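Local coordinates for glutathione S-transferase (PDB 4MK3), which probably acts as a glutathione transferase and is seen with glutathione sulfinic acid bound in its glutathione site, at residues A[143-146]-A[147-151]; A[129-132]-A[133-136]; A[187-190]-A[191-195]. All blocks are in the same frame, centred on the assembly; numbering follows the deposited sequence.

Contact 1 of 3, residues A[143-146]-A[147-151]; sequences ESWV and QRQRS. With GSF (L-gamma-glutamyl-3-sulfino-L-alanylglycine), chain E.
E143 starts the i to i+4 pattern that runs through the opening turns of helix 143-164, in the all-helical C-terminal domain of the glutathione transferase fold: E143 O accepts from Q147 N at 3.0 Å. S144 O takes R148 N. The R148 chain runs out extended from a CG anti to the backbone N (chi1 -175°), which carries its guanidinium to the glycyl carboxylate of glutathione sulfinic acid; R148 NH2 also donates to V55 O of the second subunit, fixing the group. The ligand is also held by K152 and by residues of the second subunit, among them S31, K70 and D84. One face of the W145 indole meets the amide of Q149, whose OE1 stands 3.6 Å above the plane, toward the rim. The two planes are 49° apart, and R136 of the second subunit makes a cation-pi contact with the indole. Replacing W145 by an alanine is likely to open a gap beside Q149 and leave that arginine without its aromatic partner. V146 lies alongside R150, its CG1 3.7 Å from NE, at the guanidinium edge; R150 NH1 goes on to a salt bridge with D195. Both R148 NE and NH2 grip ligand oxygen O31, each at 2.8 Å.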
loop_
_atom_site.group_PDB
_atom_site.type_symbol
_atom_site.label_atom_id
_atom_site.label_comp_id
_atom_site.label_asym_id
_atom_site.label_seq_id
_atom_site.Cartn_x
_atom_site.Cartn_y
_atom_site.Cartn_z
ATOM N N GLU A 143 -22.426 2.810 -10.273
ATOM C CA GLU A 143 -21.831 3.131 -11.558
ATOM C C GLU A 143 -20.738 4.169 -11.389
ATOM O O GLU A 143 -19.685 4.059 -11.998
ATOM C CB GLU A 143 -22.891 3.669 -12.517
ATOM C CG GLU A 143 -23.016 2.887 -13.806
ATOM C CD GLU A 143 -24.130 3.418 -14.689
ATOM O OE1 GLU A 143 -24.044 4.594 -15.116
ATOM O OE2 GLU A 143 -25.095 2.666 -14.942
ATOM N N SER A 144 -20.993 5.180 -10.561
ATOM C CA SER A 144 -20.028 6.251 -10.355
ATOM C C SER A 144 -18.738 5.751 -9.689
ATOM O O SER A 144 -17.647 6.209 -10.014
ATOM C CB SER A 144 -20.649 7.396 -9.548
ATOM O OG SER A 144 -21.078 6.968 -8.267
ATOM N N TRP A 145 -18.846 4.806 -8.763
ATOM C CA TRP A 145 -17.649 4.269 -8.118
ATOM C C TRP A 145 -16.798 3.514 -9.121
ATOM O O TRP A 145 -15.579 3.669 -9.162
ATOM C CB TRP A 145 -18.072 3.345 -6.980
ATOM C CG TRP A 145 -16.974 2.632 -6.238
ATOM C CD1 TRP A 145 -16.630 1.322 -6.369
ATOM C CD2 TRP A 145 -16.107 3.174 -5.229
ATOM N NE1 TRP A 145 -15.622 1.005 -5.498
ATOM C CE2 TRP A 145 -15.276 2.126 -4.792
ATOM C CE3 TRP A 145 -15.963 4.435 -4.647
ATOM C CZ2 TRP A 145 -14.323 2.302 -3.804
ATOM C CZ3 TRP A 145 -15.007 4.610 -3.676
ATOM C CH2 TRP A 145 -14.197 3.550 -3.263
ATOM N N VAL A 146 -17.429 2.686 -9.942
ATOM C CA VAL A 146 -16.663 1.917 -10.919
ATOM C C VAL A 146 -16.034 2.851 -11.947
ATOM O O VAL A 146 -14.908 2.631 -12.368
ATOM C CB VAL A 146 -17.521 0.842 -11.611
ATOM C CG1 VAL A 146 -16.767 0.199 -12.761
ATOM C CG2 VAL A 146 -17.929 -0.221 -10.604
ATOM N N GLN A 147 -16.741 3.900 -12.341
ATOM C CA GLN A 147 -16.165 4.836 -13.292
ATOM C C GLN A 147 -14.955 5.544 -12.690
ATOM O O GLN A 147 -13.955 5.764 -13.367
ATOM C CB GLN A 147 -17.201 5.860 -13.748
ATOM C CG GLN A 147 -16.817 6.597 -15.034
ATOM C CD GLN A 147 -16.946 5.728 -16.296
ATOM O OE1 GLN A 147 -16.249 4.719 -16.451
ATOM N NE2 GLN A 147 -17.840 6.125 -17.198
ATOM N N ARG A 148 -15.038 5.893 -11.413
ATOM C CA ARG A 148 -13.904 6.496 -10.728
ATOM C C ARG A 148 -12.702 5.558 -10.775
ATOM O O ARG A 148 -11.565 5.946 -11.096
ATOM C CB ARG A 148 -14.271 6.810 -9.269
ATOM C CG ARG A 148 -13.182 7.560 -8.502
ATOM C CD ARG A 148 -13.577 7.833 -7.048
ATOM N NE ARG A 148 -12.631 8.748 -6.414
ATOM C CZ ARG A 148 -12.673 10.077 -6.514
ATOM N NH1 ARG A 148 -13.619 10.685 -7.226
ATOM N NH2 ARG A 148 -11.749 10.803 -5.897
ATOM N N GLN A 149 -12.919 4.305 -10.421
ATOM C CA GLN A 149 -11.806 3.373 -10.424
ATOM C C GLN A 149 -11.242 3.160 -11.824
ATOM O O GLN A 149 -10.016 3.092 -11.994
ATOM C CB GLN A 149 -12.210 2.036 -9.785
ATOM C CG GLN A 149 -12.763 2.154 -8.341
ATOM C CD GLN A 149 -11.858 2.938 -7.376
ATOM O OE1 GLN A 149 -12.342 3.680 -6.509
ATOM N NE2 GLN A 149 -10.583 2.766 -7.511
ATOM N N ARG A 150 -12.111 3.047 -12.822
ATOM C CA ARG A 150 -11.632 2.866 -14.182
ATOM C C ARG A 150 -10.870 4.098 -14.662
ATOM O O ARG A 150 -9.896 3.970 -15.402
ATOM C CB ARG A 150 -12.773 2.488 -15.118
ATOM C CG ARG A 150 -13.145 1.021 -14.973
ATOM C CD ARG A 150 -14.358 0.686 -15.833
ATOM N NE ARG A 150 -14.725 -0.725 -15.723
ATOM C CZ ARG A 150 -14.320 -1.679 -16.558
ATOM N NH1 ARG A 150 -13.525 -1.393 -17.575
ATOM N NH2 ARG A 150 -14.713 -2.933 -16.369
ATOM N N SER A 151 -11.263 5.283 -14.212
ATOM C CA SER A 151 -10.517 6.487 -14.570
ATOM C C SER A 151 -9.111 6.479 -13.956
ATOM O O SER A 151 -8.175 6.970 -14.577
ATOM C CB SER A 151 -11.272 7.746 -14.164
ATOM O OG SER A 151 -12.423 7.905 -14.973
HETATM C CB1 GSF E . -3.777 5.611 0.242
HETATM C CG1 GSF E . -4.131 7.090 0.309
HETATM C CD1 GSF E . -5.620 7.335 0.198
HETATM O OE1 GSF E . -6.426 6.473 -0.093
HETATM C C1 GSF E . -1.380 5.927 0.808
HETATM O O11 GSF E . -1.070 7.144 0.792
HETATM O O12 GSF E . -0.887 5.177 1.693
HETATM N N1 GSF E . -2.103 3.962 -0.431
HETATM C CA1 GSF E . -2.339 5.388 -0.219
HETATM N N2 GSF E . -6.047 8.625 0.475
HETATM C CA2 GSF E . -7.421 8.978 0.349
HETATM C CB2 GSF E . -7.724 10.163 1.204
HETATM S SG2 GSF E . -7.873 9.794 2.916
HETATM O O1S GSF E . -8.692 10.871 3.498
HETATM O O2S GSF E . -6.507 9.723 3.514
HETATM C C2 GSF E . -7.709 9.498 -1.043
HETATM O O2 GSF E . -6.977 10.337 -1.560
HETATM N N3 GSF E . -8.833 9.003 -1.695
HETATM C CA3 GSF E . -9.179 9.511 -2.991
HETATM C C3 GSF E . -9.596 8.398 -3.960
HETATM O O31 GSF E . -10.135 8.735 -5.057
HETATM O O32 GSF E . -9.415 7.193 -3.686
#

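Contact 2 of 3, residues A[129-132]-A[133-136]; sequences ARLE and VTQR
The guanidinium of R130, near the C-terminal end of helix 106-134 in the helical domain of the glutathione transferase fold, carries the methyl of T134 over one face: CG2 stands 4.2 Å above the plane, over its centre. The other flat pair, E132 and R136, lies nearly parallel, carboxylate and guanidinium 15° apart, yet E132 OE1 sits well out of the guanidinium plane, 3.4 Å from R136 NE. This salt bridge is one of charge, with no N-H aimed at the oxygen. Both pairs are i to i+4 contacts, where the helix stops at the subunit interface. R136 NH2 also reaches E132 OE1 of the second subunit, and the reciprocal bridge forms too; E132 OE2 is held by S142 N. The four charged groups meet across the dimer, probably offsetting the closeness of the two arginines. R130 O takes two N-H groups: T134 N in the carbonyl plane, V133 N from above it. Where the helix unwinds at Q135, Q135 N still bonds to L131 O at 2.9 Å. Q135 CG packs 3.6 Å from L131 CD2. Bent at chi2 (-58°), the Q135 chain turns back, and NE2 donates to T134 OG1 at 3.1 Å.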
loop_
_atom_site.group_PDB
_atom_site.type_symbol
_atom_site.label_atom_id
_atom_site.label_comp_id
_atom_site.label_asym_id
_atom_site.label_seq_id
_atom_site.Cartn_x
_atom_site.Cartn_y
_atom_site.Cartn_z
ATOM N N ALA A 129 -12.803 -2.510 -9.072
ATOM C CA ALA A 129 -13.739 -2.593 -10.183
ATOM C C ALA A 129 -14.230 -4.018 -10.359
ATOM O O ALA A 129 -15.404 -4.231 -10.639
ATOM C CB ALA A 129 -13.094 -2.085 -11.450
ATOM N N ARG A 130 -13.346 -4.992 -10.178
ATOM C CA ARG A 130 -13.753 -6.388 -10.285
ATOM C C ARG A 130 -14.655 -6.816 -9.111
ATOM O O ARG A 130 -15.664 -7.505 -9.291
ATOM C CB ARG A 130 -12.522 -7.291 -10.370
ATOM C CG ARG A 130 -12.875 -8.773 -10.381
ATOM C CD ARG A 130 -11.702 -9.617 -10.826
ATOM N NE ARG A 130 -11.953 -11.041 -10.623
ATOM C CZ ARG A 130 -12.645 -11.811 -11.453
ATOM N NH1 ARG A 130 -13.175 -11.302 -12.558
ATOM N NH2 ARG A 130 -12.813 -13.094 -11.171
ATOM N N LEU A 131 -14.278 -6.410 -7.902
ATOM C CA LEU A 131 -15.032 -6.792 -6.713
ATOM C C LEU A 131 -16.437 -6.194 -6.695
ATOM O O LEU A 131 -17.335 -6.739 -6.071
ATOM C CB LEU A 131 -14.263 -6.425 -5.439
ATOM C CG LEU A 131 -12.955 -7.194 -5.229
ATOM C CD1 LEU A 131 -12.161 -6.581 -4.081
ATOM C CD2 LEU A 131 -13.214 -8.656 -4.979
ATOM N N GLU A 132 -16.641 -5.079 -7.394
ATOM C CA GLU A 132 -17.968 -4.490 -7.460
ATOM C C GLU A 132 -18.957 -5.495 -8.046
ATOM O O GLU A 132 -20.126 -5.514 -7.683
ATOM C CB GLU A 132 -17.949 -3.220 -8.304
ATOM C CG GLU A 132 -19.245 -2.423 -8.195
ATOM C CD GLU A 132 -19.354 -1.585 -6.930
ATOM O OE1 GLU A 132 -18.371 -1.468 -6.157
ATOM O OE2 GLU A 132 -20.445 -1.025 -6.716
ATOM N N VAL A 133 -18.462 -6.338 -8.947
ATOM C CA VAL A 133 -19.268 -7.363 -9.585
ATOM C C VAL A 133 -19.285 -8.658 -8.771
ATOM O O VAL A 133 -20.342 -9.231 -8.521
ATOM C CB VAL A 133 -18.742 -7.636 -11.005
ATOM C CG1 VAL A 133 -19.445 -8.827 -11.640
ATOM C CG2 VAL A 133 -18.910 -6.380 -11.864
ATOM N N THR A 134 -18.113 -9.116 -8.344
ATOM C CA THR A 134 -18.039 -10.436 -7.717
ATOM C C THR A 134 -18.561 -10.479 -6.277
ATOM O O THR A 134 -18.990 -11.535 -5.807
ATOM C CB THR A 134 -16.610 -11.000 -7.759
ATOM O OG1 THR A 134 -15.753 -10.232 -6.903
ATOM C CG2 THR A 134 -16.068 -10.983 -9.189
ATOM N N GLN A 135 -18.547 -9.342 -5.582
ATOM C CA GLN A 135 -18.921 -9.309 -4.159
ATOM C C GLN A 135 -20.213 -8.558 -3.859
ATOM O O GLN A 135 -20.585 -8.393 -2.693
ATOM C CB GLN A 135 -17.786 -8.669 -3.353
ATOM C CG GLN A 135 -16.445 -9.321 -3.561
ATOM C CD GLN A 135 -16.442 -10.778 -3.221
ATOM O OE1 GLN A 135 -16.954 -11.188 -2.171
ATOM N NE2 GLN A 135 -15.903 -11.591 -4.114
ATOM N N ARG A 136 -20.913 -8.121 -4.900
ATOM C CA ARG A 136 -22.159 -7.387 -4.723
ATOM C C ARG A 136 -23.215 -7.870 -5.688
ATOM O O ARG A 136 -22.913 -8.149 -6.843
ATOM C CB ARG A 136 -21.953 -5.899 -4.991
ATOM C CG ARG A 136 -21.024 -5.220 -4.039
ATOM C CD ARG A 136 -20.740 -3.811 -4.471
ATOM N NE ARG A 136 -19.775 -3.177 -3.580
ATOM C CZ ARG A 136 -20.080 -2.388 -2.553
ATOM N NH1 ARG A 136 -21.334 -2.063 -2.279
ATOM N NH2 ARG A 136 -19.096 -1.883 -1.813
#

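Contact 3 of 3, residues A[187-190]-A[191-195]; sequences AYLD and FRFPD
A local i to i+4 contact at the C-terminal end of helix 177-192, where this helix of the all-helical domain gives way to a loop, pairs Y188 with R192. The methylene CB of R192 lies over one face of the tyrosine ring in a CH-pi contact, 4.2 Å from the ring centroid and 20° off the normal. R192 CG follows nearer the rim, 3.5 Å from Y188 CE1. A bend at chi2 (-58°) then takes the guanidinium past the phenol, almost perpendicular to the ring at 86°, so that the charged end is beside the hydroxyl and not stacked on the ring. One water joins the two polar ends: it accepts from R192 NE at 2.8 Å and is hydrogen-bonded to Y188 OH, lying in the plane of both flat groups. F191 CE2 stands above the centre of one face of the guanidinium, and R130 NH2 of helix 106-134 comes close to R192 NH2, a pairing of like charges. Y188 CE2 comes to the edge of the F193 ring, near its plane, 4.2 Å from F193 CE1. L189 CD2 touches F193 CB, and F193 N, just past the last helical residue, still reaches L189 O at 2.8 Å. D190 OD2 forms a salt bridge with R199. Around this helix end, Y188 packs on L123, L127 and R130 of helix 106-134 and on P32 of helix 32-44. L189 lies against I153 and L157 of helix 143-164, while F191 and R192 meet T30, in the loop between strand 24-27 and helix 32-44.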
loop_
_atom_site.group_PDB
_atom_site.type_symbol
_atom_site.label_atom_id
_atom_site.label_comp_id
_atom_site.label_asym_id
_atom_site.label_seq_id
_atom_site.Cartn_x
_atom_site.Cartn_y
_atom_site.Cartn_z
ATOM N N ALA A 187 -0.082 -7.283 -17.143
ATOM C CA ALA A 187 -0.536 -8.638 -17.377
ATOM C C ALA A 187 -1.878 -8.916 -16.692
ATOM O O ALA A 187 -2.697 -9.685 -17.198
ATOM C CB ALA A 187 0.531 -9.645 -16.883
ATOM N N TYR A 188 -2.090 -8.300 -15.529
ATOM C CA TYR A 188 -3.373 -8.452 -14.851
ATOM C C TYR A 188 -4.514 -7.851 -15.662
ATOM O O TYR A 188 -5.586 -8.444 -15.765
ATOM C CB TYR A 188 -3.351 -7.852 -13.450
ATOM C CG TYR A 188 -4.615 -8.131 -12.689
ATOM C CD1 TYR A 188 -4.879 -9.395 -12.185
ATOM C CD2 TYR A 188 -5.538 -7.130 -12.440
ATOM C CE1 TYR A 188 -6.045 -9.656 -11.480
ATOM C CE2 TYR A 188 -6.682 -7.382 -11.733
ATOM C CZ TYR A 188 -6.923 -8.639 -11.245
ATOM O OH TYR A 188 -8.094 -8.914 -10.544
ATOM N N LEU A 189 -4.280 -6.675 -16.250
ATOM C CA LEU A 189 -5.276 -6.088 -17.134
ATOM C C LEU A 189 -5.541 -6.983 -18.336
ATOM O O LEU A 189 -6.693 -7.183 -18.699
ATOM C CB LEU A 189 -4.832 -4.698 -17.576
ATOM C CG LEU A 189 -4.788 -3.597 -16.507
ATOM C CD1 LEU A 189 -4.349 -2.266 -17.140
ATOM C CD2 LEU A 189 -6.109 -3.410 -15.772
ATOM N N ASP A 190 -4.492 -7.540 -18.949
ATOM C CA ASP A 190 -4.713 -8.519 -20.040
ATOM C C ASP A 190 -5.627 -9.692 -19.625
ATOM O O ASP A 190 -6.467 -10.162 -20.386
ATOM C CB ASP A 190 -3.390 -9.115 -20.523
ATOM C CG ASP A 190 -2.502 -8.139 -21.273
ATOM O OD1 ASP A 190 -2.977 -7.157 -21.894
ATOM O OD2 ASP A 190 -1.273 -8.375 -21.274
ATOM N N PHE A 191 -5.408 -10.148 -18.398
ATOM C CA PHE A 191 -6.080 -11.319 -17.861
ATOM C C PHE A 191 -7.524 -11.020 -17.472
ATOM O O PHE A 191 -8.431 -11.732 -17.870
ATOM C CB PHE A 191 -5.272 -11.802 -16.637
ATOM C CG PHE A 191 -5.858 -12.987 -15.919
ATOM C CD1 PHE A 191 -6.075 -14.179 -16.573
ATOM C CD2 PHE A 191 -6.146 -12.909 -14.566
ATOM C CE1 PHE A 191 -6.604 -15.269 -15.894
ATOM C CE2 PHE A 191 -6.671 -13.991 -13.891
ATOM C CZ PHE A 191 -6.898 -15.168 -14.563
ATOM N N ARG A 192 -7.725 -9.958 -16.683
ATOM C CA ARG A 192 -9.054 -9.685 -16.110
ATOM C C ARG A 192 -9.859 -8.578 -16.768
ATOM O O ARG A 192 -11.081 -8.528 -16.612
ATOM C CB ARG A 192 -8.931 -9.329 -14.625
ATOM C CG ARG A 192 -8.578 -10.475 -13.713
ATOM C CD ARG A 192 -9.580 -11.601 -13.800
ATOM N NE ARG A 192 -9.439 -12.498 -12.661
ATOM C CZ ARG A 192 -9.835 -13.760 -12.648
ATOM N NH1 ARG A 192 -10.408 -14.299 -13.718
ATOM N NH2 ARG A 192 -9.652 -14.487 -11.559
ATOM N N PHE A 193 -9.174 -7.686 -17.478
ATOM C CA PHE A 193 -9.814 -6.526 -18.100
ATOM C C PHE A 193 -9.395 -6.374 -19.561
ATOM O O PHE A 193 -8.853 -5.334 -19.964
ATOM C CB PHE A 193 -9.462 -5.250 -17.329
ATOM C CG PHE A 193 -10.092 -5.186 -15.961
ATOM C CD1 PHE A 193 -9.431 -5.685 -14.852
ATOM C CD2 PHE A 193 -11.343 -4.631 -15.795
ATOM C CE1 PHE A 193 -10.032 -5.634 -13.603
ATOM C CE2 PHE A 193 -11.940 -4.576 -14.558
ATOM C CZ PHE A 193 -11.269 -5.077 -13.452
ATOM N N PRO A 194 -9.648 -7.410 -20.368
ATOM C CA PRO A 194 -9.238 -7.310 -21.775
ATOM C C PRO A 194 -9.935 -6.169 -22.514
ATOM O O PRO A 194 -9.464 -5.778 -23.585
ATOM C CB PRO A 194 -9.646 -8.664 -22.355
ATOM C CG PRO A 194 -10.718 -9.167 -21.446
ATOM C CD PRO A 194 -10.325 -8.679 -20.081
ATOM N N ASP A 195 -11.013 -5.634 -21.941
ATOM C CA ASP A 195 -11.719 -4.472 -22.497
ATOM C C ASP A 195 -10.992 -3.140 -22.331
ATOM O O ASP A 195 -11.332 -2.157 -22.996
ATOM C CB ASP A 195 -13.103 -4.342 -21.848
ATOM C CG ASP A 195 -13.034 -4.324 -20.320
ATOM O OD1 ASP A 195 -12.490 -5.285 -19.734
ATOM O OD2 ASP A 195 -13.514 -3.347 -19.704
HETATM O O HOH W 1 -8.678 -11.786 -10.025
#

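Overall arrangement
Contact 2 closes helix 106-134, contact 1 opens helix 143-164 and contact 3 closes helix 177-192. Contacts 1 and 2 have centres about 12 Å apart and meet where W145 CD1 comes 3.3 Å from E132 OE1; both also touch the second subunit. Contact 3 lies about 17 Å, centre to centre, from contact 1, to which it is tied by a salt bridge of 2.9 Å between R150 NH1 and D195 OD2. Contacts 2 and 3, centres about 15 Å apart, meet at R130, which packs against Y188 and F193 and brings NH2 3.4 Å from R192 CZ. Contact 1 reaches the ligand directly, whereas the side chains of L131 and Y188 each lie about 6 Å from a bound glutathione sulfinic acid.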